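Local coordinates for protein major pollen allergen Jun a 1 (Juniperus ashei, PDB 1PXZ) that has low pectate lyase activity, cleaving pectate by calcium-dependent elimination, and is the major allergen of mountain cedar pollen, at residues Lys66-Phe72 and His89-Arg95; Ser263-Ser267 and Val329-Ala335; Asp204-Asp210 and Ala233-Leu237. One frame throughout, in Å; residues are numbered along the deposited sequence.

Contact 1: residues Lys66-Phe72 and His89-Arg95; sequences KALWIIF and HKTIDGR
T91 packs against one face of the W69 indole. Its CG2 sits over the face of the six-membered ring, 3.7 Å from the centroid, a CH-pi contact. The same face receives T91 OG1, 3.3 Å from W69 CE3; that hydroxyl is hydrogen-bonded to G35. W69 CG stands anti to the backbone N (chi1 -167°), which lays the indole alongside T91; the turn about CB-CG then brings NE1 to D93. W69 NE1 donates to D93 OD2 at 2.9 Å, almost straight and near the ring plane. It reaches the anti side of the carboxylate, whose plane is 85° from the ring. R95 grips the same carboxylate side-on through NE and NH2, and R18 adds a second salt bridge to OD2. Together they fix its rotation. On the face of K90 and I92, I70 CD1 meets I92 CG1 at 4.2 Å. F72 turns its ring edge to I92 CG2. K90, bent at chi2 and chi4, donates from NZ to K66 O (2.6 Å), R64 O and G88 O. Backbone bonds such as I70 N to T91 O hold W69 beside T91 and I70 beside I92. This in-register stacking of like-facing residues on parallel strands is typical of a parallel beta-helix.

Contact 2: residues Ser263-Ser267 and Val329-Ala335; sequences SEGNS and VENGNAA
With chi1 at -177°, E264 sends CG away from its backbone N and stays extended beyond it, and the aliphatic part of the side chain crosses V329 at a slant. In V329, CG1 takes the position anti to N (also -177°) and reaches E264 CG at 3.5 Å. The carboxylate of E264 stays beside the valine and is held by a salt bridge between OE2 and R300 and by hydrogen bonds between OE1 and H239 and T318. R300 also donates to V329 O, which ties the two segments to one arginine. Beyond E264 the strand 260-264 of the parallel beta-helix ends and turns at G265. Here the C-terminal loop folds back against the flank of the beta-helix, backbone to backbone. The CA atoms of G265 and G332 are only 3.8 Å apart. G265 has a positive phi (67°), and neither glycine brings a side chain between the two backbones. G332 CA lies 3.4 Å from G265 O and 3.5 Å from N266 O, and G265 CA faces E330 O; all three are CA-H...O contacts. An Asx turn shapes the loop here, with N333 N donating to N331 OD1 (2.7 Å). At the far end A335 CB rests on S267 CB at 3.9 Å. A water bonded to S267 OG also donates weakly to G332 O.

Contact 3: residues Asp204-Asp210 and Ala233-Leu237; sequences DDTYDDD and ARYGL
A turn region of the parallel beta-helix brings Y235 up against the loop 204-210. The loop follows strand 198-201, and Y235 comes just after R234 in the next coil. Y235 buries more surface here than any other residue of the two segments. Its CG is anti to the carbonyl carbon (chi1 -76°), which sends the ring out across the curved loop. D208 CA sits over the centre of one ring face, 3.6 Å from the centroid and 8° off the normal, a CH-pi contact. D208 CB extends this cover to Y235 CE1 at 3.7 Å. The ring edge faces D204 O, 3.5 Å from Y235 CE2. At the end of the ring, Y235 OH donates to D205 O at a very short 2.5 Å, coming from above the carbonyl plane, 44° out of it. D205 is poorly ordered, so the exact length is doubtful. Near the ring's root, D210 CB packs on Y235 CB at 3.8 Å, while the carboxylate of D210 accepts from G181 N through OD1. D210 O also approaches G236 CA. Within the loop, Y207 centres an inverse gamma turn, and D210 N bonds back to Y207 O (3.2 Å).

R234 carries the second part of the contact. Its chain is extended from CG to NE, and CD rests against D204 O at 3.3 Å. D204 CA lies over one guanidinium face, toward its rim. R234 NH1 is held by G202 O, which links the arginine to the preceding coil. The side chain of R234 is about 6 Å from that of R229, the predicted active-site residue. Loops between coils, here one packed on the tyrosine that follows R234, are characteristic of the parallel beta-helix of polysaccharide lyase family 1.

Overall arrangement
The three contacts do not touch. Contacts 1 and 3 join coils of the beta-helix; contact 2 lays the C-terminal loop against it. Contact 3 sits on the opposite side of the chain's centre from contact 1, with centres 31 Å apart. Contact 2 is likewise 31 Å from contact 1, centre to centre. Contacts 2 and 3 are closer, at 26 Å between centres and about 8 Å between nearest atoms. Contact 3 alone is near the annotated sites: the R234 side chain is about 8 Å from that of D177, a calcium ligand by similarity. Contacts 1 and 2 lie away from those sites. Residues 71-83 and 230-237, which each bound IgE in 5 of 7 patients tested, overlap contacts 1 and 3.

Contact 1: residues Lys66-Phe72 and His89-Arg95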
loop_
_atom_site.group_PDB
_atom_site.type_symbol
_atom_site.label_atom_id
_atom_site.label_comp_id
_atom_site.label_asym_id
_atom_site.label_seq_id
_atom_site.Cartn_x
_atom_site.Cartn_y
_atom_site.Cartn_z
ATOM N N LYS A 66 5.708 14.371 -18.024
ATOM C CA LYS A 66 6.743 13.407 -18.398
ATOM C C LYS A 66 7.103 12.460 -17.249
ATOM O O LYS A 66 6.859 12.765 -16.086
ATOM C CB LYS A 66 7.993 14.144 -18.870
ATOM C CG LYS A 66 8.695 14.897 -17.743
ATOM C CD LYS A 66 9.756 15.827 -18.340
ATOM C CE LYS A 66 11.143 15.424 -17.880
ATOM N NZ LYS A 66 12.225 15.909 -18.775
ATOM N N ALA A 67 7.709 11.337 -17.610
ATOM C CA ALA A 67 8.177 10.338 -16.656
ATOM C C ALA A 67 9.309 10.896 -15.808
ATOM O O ALA A 67 10.287 11.431 -16.350
ATOM C CB ALA A 67 8.654 9.066 -17.354
ATOM N N LEU A 68 9.187 10.780 -14.483
ATOM C CA LEU A 68 10.257 11.296 -13.635
ATOM C C LEU A 68 10.521 10.338 -12.471
ATOM O O LEU A 68 9.546 9.769 -11.969
ATOM C CB LEU A 68 9.901 12.655 -13.018
ATOM C CG LEU A 68 9.855 13.858 -13.961
ATOM C CD1 LEU A 68 9.453 15.092 -13.153
ATOM C CD2 LEU A 68 11.188 14.037 -14.671
ATOM N N TRP A 69 11.785 10.243 -12.099
ATOM C CA TRP A 69 12.179 9.446 -10.939
ATOM C C TRP A 69 12.574 10.452 -9.867
ATOM O O TRP A 69 13.679 11.012 -9.963
ATOM C CB TRP A 69 13.285 8.463 -11.329
ATOM C CG TRP A 69 13.535 7.399 -10.300
ATOM C CD1 TRP A 69 14.150 7.541 -9.100
ATOM C CD2 TRP A 69 13.164 6.012 -10.394
ATOM N NE1 TRP A 69 14.191 6.337 -8.435
ATOM C CE2 TRP A 69 13.591 5.391 -9.209
ATOM C CE3 TRP A 69 12.508 5.256 -11.370
ATOM C CZ2 TRP A 69 13.398 4.031 -8.948
ATOM C CZ3 TRP A 69 12.309 3.902 -11.117
ATOM C CH2 TRP A 69 12.750 3.325 -9.924
ATOM N N ILE A 70 11.673 10.664 -8.917
ATOM C CA ILE A 70 11.883 11.735 -7.934
ATOM C C ILE A 70 12.667 11.275 -6.712
ATOM O O ILE A 70 12.361 10.259 -6.082
ATOM C CB ILE A 70 10.520 12.333 -7.544
ATOM C CG1 ILE A 70 9.792 12.917 -8.758
ATOM C CG2 ILE A 70 10.644 13.349 -6.419
ATOM C CD1 ILE A 70 8.285 13.040 -8.558
ATOM N N ILE A 71 13.718 12.051 -6.417
ATOM C CA ILE A 71 14.596 11.779 -5.270
ATOM C C ILE A 71 14.770 13.058 -4.444
ATOM O O ILE A 71 14.302 14.120 -4.844
ATOM C CB ILE A 71 15.982 11.310 -5.704
ATOM C CG1 ILE A 71 16.682 12.350 -6.598
ATOM C CG2 ILE A 71 15.925 9.969 -6.424
ATOM C CD1 ILE A 71 18.154 12.066 -6.796
ATOM N N PHE A 72 15.419 12.974 -3.294
ATOM C CA PHE A 72 15.431 14.135 -2.383
ATOM C C PHE A 72 16.860 14.533 -2.034
ATOM O O PHE A 72 17.660 13.652 -1.731
ATOM C CB PHE A 72 14.614 13.800 -1.139
ATOM C CG PHE A 72 13.136 13.535 -1.410
ATOM C CD1 PHE A 72 12.729 12.294 -1.879
ATOM C CD2 PHE A 72 12.168 14.490 -1.197
ATOM C CE1 PHE A 72 11.386 12.026 -2.144
ATOM C CE2 PHE A 72 10.832 14.239 -1.458
ATOM C CZ PHE A 72 10.422 12.993 -1.921
ATOM N N HIS A 89 3.397 7.515 -14.346
ATOM C CA HIS A 89 4.800 7.367 -14.724
ATOM C C HIS A 89 5.689 8.186 -13.808
ATOM O O HIS A 89 6.504 9.017 -14.195
ATOM C CB HIS A 89 4.998 7.769 -16.200
ATOM C CG HIS A 89 4.313 6.721 -17.051
ATOM N ND1 HIS A 89 3.036 6.836 -17.512
ATOM C CD2 HIS A 89 4.774 5.515 -17.459
ATOM C CE1 HIS A 89 2.722 5.748 -18.206
ATOM N NE2 HIS A 89 3.759 4.943 -18.184
ATOM N N LYS A 90 5.495 7.956 -12.504
ATOM C CA LYS A 90 6.309 8.657 -11.522
ATOM C C LYS A 90 6.845 7.637 -10.514
ATOM O O LYS A 90 6.086 6.716 -10.214
ATOM C CB LYS A 90 5.516 9.697 -10.730
ATOM C CG LYS A 90 4.976 10.880 -11.522
ATOM C CD LYS A 90 6.107 11.712 -12.097
ATOM C CE LYS A 90 5.559 12.817 -12.999
ATOM N NZ LYS A 90 5.068 12.197 -14.280
ATOM N N THR A 91 8.055 7.825 -10.024
ATOM C CA THR A 91 8.560 7.159 -8.827
ATOM C C THR A 91 8.838 8.253 -7.801
ATOM O O THR A 91 9.442 9.262 -8.178
ATOM C CB THR A 91 9.839 6.357 -9.083
ATOM O OG1 THR A 91 9.486 5.310 -10.004
ATOM C CG2 THR A 91 10.368 5.733 -7.801
ATOM N N ILE A 92 8.365 8.057 -6.582
ATOM C CA ILE A 92 8.886 8.940 -5.499
ATOM C C ILE A 92 9.753 8.025 -4.657
ATOM O O ILE A 92 9.239 7.073 -4.072
ATOM C CB ILE A 92 7.744 9.626 -4.763
ATOM C CG1 ILE A 92 6.785 10.319 -5.757
ATOM C CG2 ILE A 92 8.266 10.576 -3.694
ATOM C CD1 ILE A 92 5.663 11.086 -5.064
ATOM N N ASP A 93 11.051 8.276 -4.643
ATOM C CA ASP A 93 12.046 7.366 -4.082
ATOM C C ASP A 93 12.756 8.026 -2.907
ATOM O O ASP A 93 13.599 8.909 -3.120
ATOM C CB ASP A 93 12.995 6.957 -5.219
ATOM C CG ASP A 93 14.238 6.190 -4.847
ATOM O OD1 ASP A 93 14.414 5.713 -3.705
ATOM O OD2 ASP A 93 15.149 6.026 -5.702
ATOM N N GLY A 94 12.463 7.622 -1.671
ATOM C CA GLY A 94 13.096 8.174 -0.481
ATOM C C GLY A 94 14.418 7.590 -0.050
ATOM O O GLY A 94 14.951 7.894 1.024
ATOM N N ARG A 95 15.020 6.690 -0.836
ATOM C CA ARG A 95 16.296 6.114 -0.451
ATOM C C ARG A 95 17.359 7.214 -0.420
ATOM O O ARG A 95 17.395 7.991 -1.370
ATOM C CB ARG A 95 16.766 5.004 -1.408
ATOM C CG ARG A 95 15.884 3.736 -1.225
ATOM C CD ARG A 95 16.233 2.738 -2.330
ATOM N NE ARG A 95 15.949 3.282 -3.663
ATOM C CZ ARG A 95 16.153 2.625 -4.802
ATOM N NH1 ARG A 95 16.651 1.387 -4.767
ATOM N NH2 ARG A 95 15.874 3.194 -5.971
HETATM O O HOH W 1 15.739 10.269 -2.241
#

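Contact 2: residues Ser263-Ser267 and Val329-Ala335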
loop_
_atom_site.group_PDB
_atom_site.type_symbol
_atom_site.label_atom_id
_atom_site.label_comp_id
_atom_site.label_asym_id
_atom_site.label_seq_id
_atom_site.Cartn_x
_atom_site.Cartn_y
_atom_site.Cartn_z
ATOM N N SER A 263 -4.881 -16.027 1.945
ATOM C CA SER A 263 -3.863 -15.850 2.971
ATOM C C SER A 263 -2.846 -16.983 2.885
ATOM O O SER A 263 -3.229 -18.142 3.004
ATOM C CB SER A 263 -4.520 -15.809 4.353
ATOM O OG SER A 263 -3.526 -15.842 5.371
ATOM N N GLU A 264 -1.572 -16.662 2.653
ATOM C CA GLU A 264 -0.549 -17.695 2.505
ATOM C C GLU A 264 0.747 -17.323 3.188
ATOM O O GLU A 264 1.297 -16.248 2.905
ATOM C CB GLU A 264 -0.339 -17.876 0.995
ATOM C CG GLU A 264 0.645 -18.957 0.600
ATOM C CD GLU A 264 0.689 -19.208 -0.898
ATOM O OE1 GLU A 264 0.116 -18.414 -1.684
ATOM O OE2 GLU A 264 1.329 -20.226 -1.260
ATOM N N GLY A 265 1.246 -18.159 4.086
ATOM C CA GLY A 265 2.547 -17.927 4.681
ATOM C C GLY A 265 2.624 -16.701 5.565
ATOM O O GLY A 265 3.723 -16.139 5.756
ATOM N N ASN A 266 1.525 -16.255 6.148
ATOM C CA ASN A 266 1.545 -15.150 7.111
ATOM C C ASN A 266 1.877 -15.647 8.508
ATOM O O ASN A 266 1.700 -16.842 8.775
ATOM C CB ASN A 266 0.175 -14.459 7.107
ATOM C CG ASN A 266 -0.096 -13.838 5.747
ATOM O OD1 ASN A 266 0.664 -12.950 5.341
ATOM N ND2 ASN A 266 -1.139 -14.281 5.066
ATOM N N SER A 267 2.331 -14.769 9.395
ATOM C CA SER A 267 2.527 -15.167 10.792
ATOM C C SER A 267 1.661 -14.245 11.652
ATOM O O SER A 267 1.791 -13.015 11.596
ATOM C CB SER A 267 3.991 -15.097 11.188
ATOM O OG SER A 267 4.163 -15.325 12.589
ATOM N N VAL A 329 6.265 -18.086 -2.142
ATOM C CA VAL A 329 5.794 -17.804 -0.795
ATOM C C VAL A 329 6.296 -18.908 0.127
ATOM O O VAL A 329 6.060 -20.098 -0.142
ATOM C CB VAL A 329 4.265 -17.693 -0.774
ATOM C CG1 VAL A 329 3.761 -17.327 0.618
ATOM C CG2 VAL A 329 3.776 -16.652 -1.783
ATOM N N GLU A 330 7.010 -18.535 1.189
ATOM C CA GLU A 330 7.477 -19.508 2.176
ATOM C C GLU A 330 6.428 -19.780 3.238
ATOM O O GLU A 330 5.422 -19.072 3.317
ATOM C CB GLU A 330 8.723 -18.968 2.892
ATOM C CG GLU A 330 9.731 -18.411 1.897
ATOM C CD GLU A 330 10.468 -19.517 1.180
ATOM O OE1 GLU A 330 10.469 -20.638 1.736
ATOM O OE2 GLU A 330 11.018 -19.267 0.087
ATOM N N ASN A 331 6.682 -20.803 4.052
ATOM C CA ASN A 331 5.865 -21.085 5.212
ATOM C C ASN A 331 5.818 -19.911 6.192
ATOM O O ASN A 331 6.793 -19.164 6.271
ATOM C CB ASN A 331 6.462 -22.279 5.968
ATOM C CG ASN A 331 5.514 -22.667 7.093
ATOM O OD1 ASN A 331 5.537 -22.076 8.175
ATOM N ND2 ASN A 331 4.680 -23.657 6.798
ATOM N N GLY A 332 4.724 -19.778 6.929
ATOM C CA GLY A 332 4.567 -18.636 7.828
ATOM C C GLY A 332 5.619 -18.544 8.898
ATOM O O GLY A 332 5.911 -17.490 9.485
ATOM N N ASN A 333 6.273 -19.667 9.213
ATOM C CA ASN A 333 7.361 -19.551 10.188
ATOM C C ASN A 333 8.480 -18.675 9.650
ATOM O O ASN A 333 9.288 -18.166 10.434
ATOM C CB ASN A 333 7.903 -20.947 10.524
ATOM C CG ASN A 333 8.337 -21.674 9.269
ATOM O OD1 ASN A 333 8.356 -21.068 8.193
ATOM N ND2 ASN A 333 8.676 -22.952 9.387
ATOM N N ALA A 334 8.557 -18.498 8.333
ATOM C CA ALA A 334 9.642 -17.656 7.805
ATOM C C ALA A 334 9.300 -16.180 7.751
ATOM O O ALA A 334 10.179 -15.354 7.509
ATOM C CB ALA A 334 9.996 -18.142 6.398
ATOM N N ALA A 335 8.050 -15.789 7.949
ATOM C CA ALA A 335 7.603 -14.409 7.759
ATOM C C ALA A 335 8.361 -13.409 8.607
ATOM O O ALA A 335 8.684 -12.330 8.086
ATOM C CB ALA A 335 6.100 -14.278 8.011
HETATM O O HOH W 2 5.918 -17.249 12.806
#

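Contact 3: residues Asp204-Asp210 and Ala233-Leu237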
loop_
_atom_site.group_PDB
_atom_site.type_symbol
_atom_site.label_atom_id
_atom_site.label_comp_id
_atom_site.label_asym_id
_atom_site.label_seq_id
_atom_site.Cartn_x
_atom_site.Cartn_y
_atom_site.Cartn_z
ATOM N N ASP A 204 -17.098 0.807 -1.177
ATOM C CA ASP A 204 -18.500 0.657 -0.762
ATOM C C ASP A 204 -19.070 -0.700 -1.181
ATOM O O ASP A 204 -18.557 -1.337 -2.102
ATOM C CB ASP A 204 -19.368 1.795 -1.294
ATOM C CG ASP A 204 -18.821 2.503 -2.513
ATOM O OD1 ASP A 204 -18.377 1.820 -3.459
ATOM O OD2 ASP A 204 -18.844 3.753 -2.526
ATOM N N ASP A 205 -20.131 -1.120 -0.490
ATOM C CA ASP A 205 -20.839 -2.356 -0.793
ATOM C C ASP A 205 -21.713 -2.150 -2.034
ATOM O O ASP A 205 -22.300 -3.086 -2.567
ATOM C CB ASP A 205 -21.708 -2.844 0.359
ATOM C CG ASP A 205 -22.637 -1.810 0.948
ATOM O OD1 ASP A 205 -23.224 -1.017 0.184
ATOM O OD2 ASP A 205 -22.780 -1.798 2.192
ATOM N N THR A 206 -21.771 -0.899 -2.461
ATOM C CA THR A 206 -22.492 -0.506 -3.661
ATOM C C THR A 206 -21.657 -0.709 -4.917
ATOM O O THR A 206 -22.174 -1.088 -5.976
ATOM C CB THR A 206 -22.912 0.970 -3.508
ATOM O OG1 THR A 206 -21.940 1.829 -4.106
ATOM C CG2 THR A 206 -22.951 1.323 -2.026
ATOM N N TYR A 207 -20.343 -0.465 -4.836
ATOM C CA TYR A 207 -19.530 -0.495 -6.047
ATOM C C TYR A 207 -19.055 -1.880 -6.455
ATOM O O TYR A 207 -17.891 -2.249 -6.239
ATOM C CB TYR A 207 -18.300 0.417 -5.871
ATOM C CG TYR A 207 -17.694 0.780 -7.210
ATOM C CD1 TYR A 207 -18.256 1.779 -7.994
ATOM C CD2 TYR A 207 -16.564 0.123 -7.678
ATOM C CE1 TYR A 207 -17.700 2.108 -9.218
ATOM C CE2 TYR A 207 -16.006 0.445 -8.902
ATOM C CZ TYR A 207 -16.582 1.438 -9.668
ATOM O OH TYR A 207 -16.030 1.762 -10.888
ATOM N N ASP A 208 -19.928 -2.672 -7.076
ATOM C CA ASP A 208 -19.513 -4.025 -7.468
ATOM C C ASP A 208 -18.540 -4.015 -8.628
ATOM O O ASP A 208 -18.016 -5.048 -9.074
ATOM C CB ASP A 208 -20.762 -4.856 -7.784
ATOM C CG ASP A 208 -21.921 -3.946 -8.156
ATOM O OD1 ASP A 208 -22.367 -3.167 -7.286
ATOM O OD2 ASP A 208 -22.365 -4.016 -9.322
ATOM N N ASP A 209 -18.210 -2.842 -9.184
ATOM C CA ASP A 209 -17.201 -2.916 -10.260
ATOM C C ASP A 209 -15.813 -3.192 -9.697
ATOM O O ASP A 209 -14.844 -3.471 -10.409
ATOM C CB ASP A 209 -17.264 -1.648 -11.109
ATOM C CG ASP A 209 -18.369 -1.752 -12.152
ATOM O OD1 ASP A 209 -18.973 -2.843 -12.272
ATOM O OD2 ASP A 209 -18.632 -0.746 -12.846
ATOM N N ASP A 210 -15.678 -3.163 -8.370
ATOM C CA ASP A 210 -14.451 -3.604 -7.723
ATOM C C ASP A 210 -14.273 -5.113 -7.832
ATOM O O ASP A 210 -13.244 -5.631 -7.386
ATOM C CB ASP A 210 -14.449 -3.177 -6.252
ATOM C CG ASP A 210 -14.114 -1.697 -6.120
ATOM O OD1 ASP A 210 -13.462 -1.165 -7.053
ATOM O OD2 ASP A 210 -14.520 -1.123 -5.087
ATOM N N ALA A 233 -11.145 -5.961 2.796
ATOM C CA ALA A 233 -11.427 -6.016 1.364
ATOM C C ALA A 233 -12.910 -6.133 1.020
ATOM O O ALA A 233 -13.689 -6.664 1.808
ATOM C CB ALA A 233 -10.701 -7.241 0.812
ATOM N N ARG A 234 -13.311 -5.677 -0.156
ATOM C CA ARG A 234 -14.645 -5.869 -0.710
ATOM C C ARG A 234 -14.585 -6.299 -2.181
ATOM O O ARG A 234 -13.757 -5.737 -2.901
ATOM C CB ARG A 234 -15.472 -4.594 -0.715
ATOM C CG ARG A 234 -15.898 -3.994 0.597
ATOM C CD ARG A 234 -16.859 -2.825 0.339
ATOM N NE ARG A 234 -17.389 -2.338 1.604
ATOM C CZ ARG A 234 -16.801 -1.489 2.432
ATOM N NH1 ARG A 234 -15.613 -0.971 2.169
ATOM N NH2 ARG A 234 -17.422 -1.144 3.555
ATOM N N TYR A 235 -15.443 -7.214 -2.607
ATOM C CA TYR A 235 -15.641 -7.581 -4.004
ATOM C C TYR A 235 -14.481 -8.221 -4.730
ATOM O O TYR A 235 -14.650 -9.222 -5.442
ATOM C CB TYR A 235 -15.994 -6.294 -4.799
ATOM C CG TYR A 235 -17.429 -5.901 -4.523
ATOM C CD1 TYR A 235 -18.421 -6.825 -4.835
ATOM C CD2 TYR A 235 -17.795 -4.689 -3.968
ATOM C CE1 TYR A 235 -19.751 -6.543 -4.608
ATOM C CE2 TYR A 235 -19.137 -4.397 -3.736
ATOM C CZ TYR A 235 -20.102 -5.330 -4.058
ATOM O OH TYR A 235 -21.442 -5.086 -3.851
ATOM N N GLY A 236 -13.254 -7.701 -4.676
ATOM C CA GLY A 236 -12.234 -8.260 -5.561
ATOM C C GLY A 236 -11.407 -9.376 -4.971
ATOM O O GLY A 236 -11.847 -10.178 -4.150
ATOM N N LEU A 237 -10.144 -9.446 -5.370
ATOM C CA LEU A 237 -9.246 -10.528 -4.983
ATOM C C LEU A 237 -8.015 -9.975 -4.295
ATOM O O LEU A 237 -7.387 -9.070 -4.863
ATOM C CB LEU A 237 -8.810 -11.262 -6.259
ATOM C CG LEU A 237 -7.676 -12.271 -6.246
ATOM C CD1 LEU A 237 -8.011 -13.440 -5.338
ATOM C CD2 LEU A 237 -7.406 -12.773 -7.662
#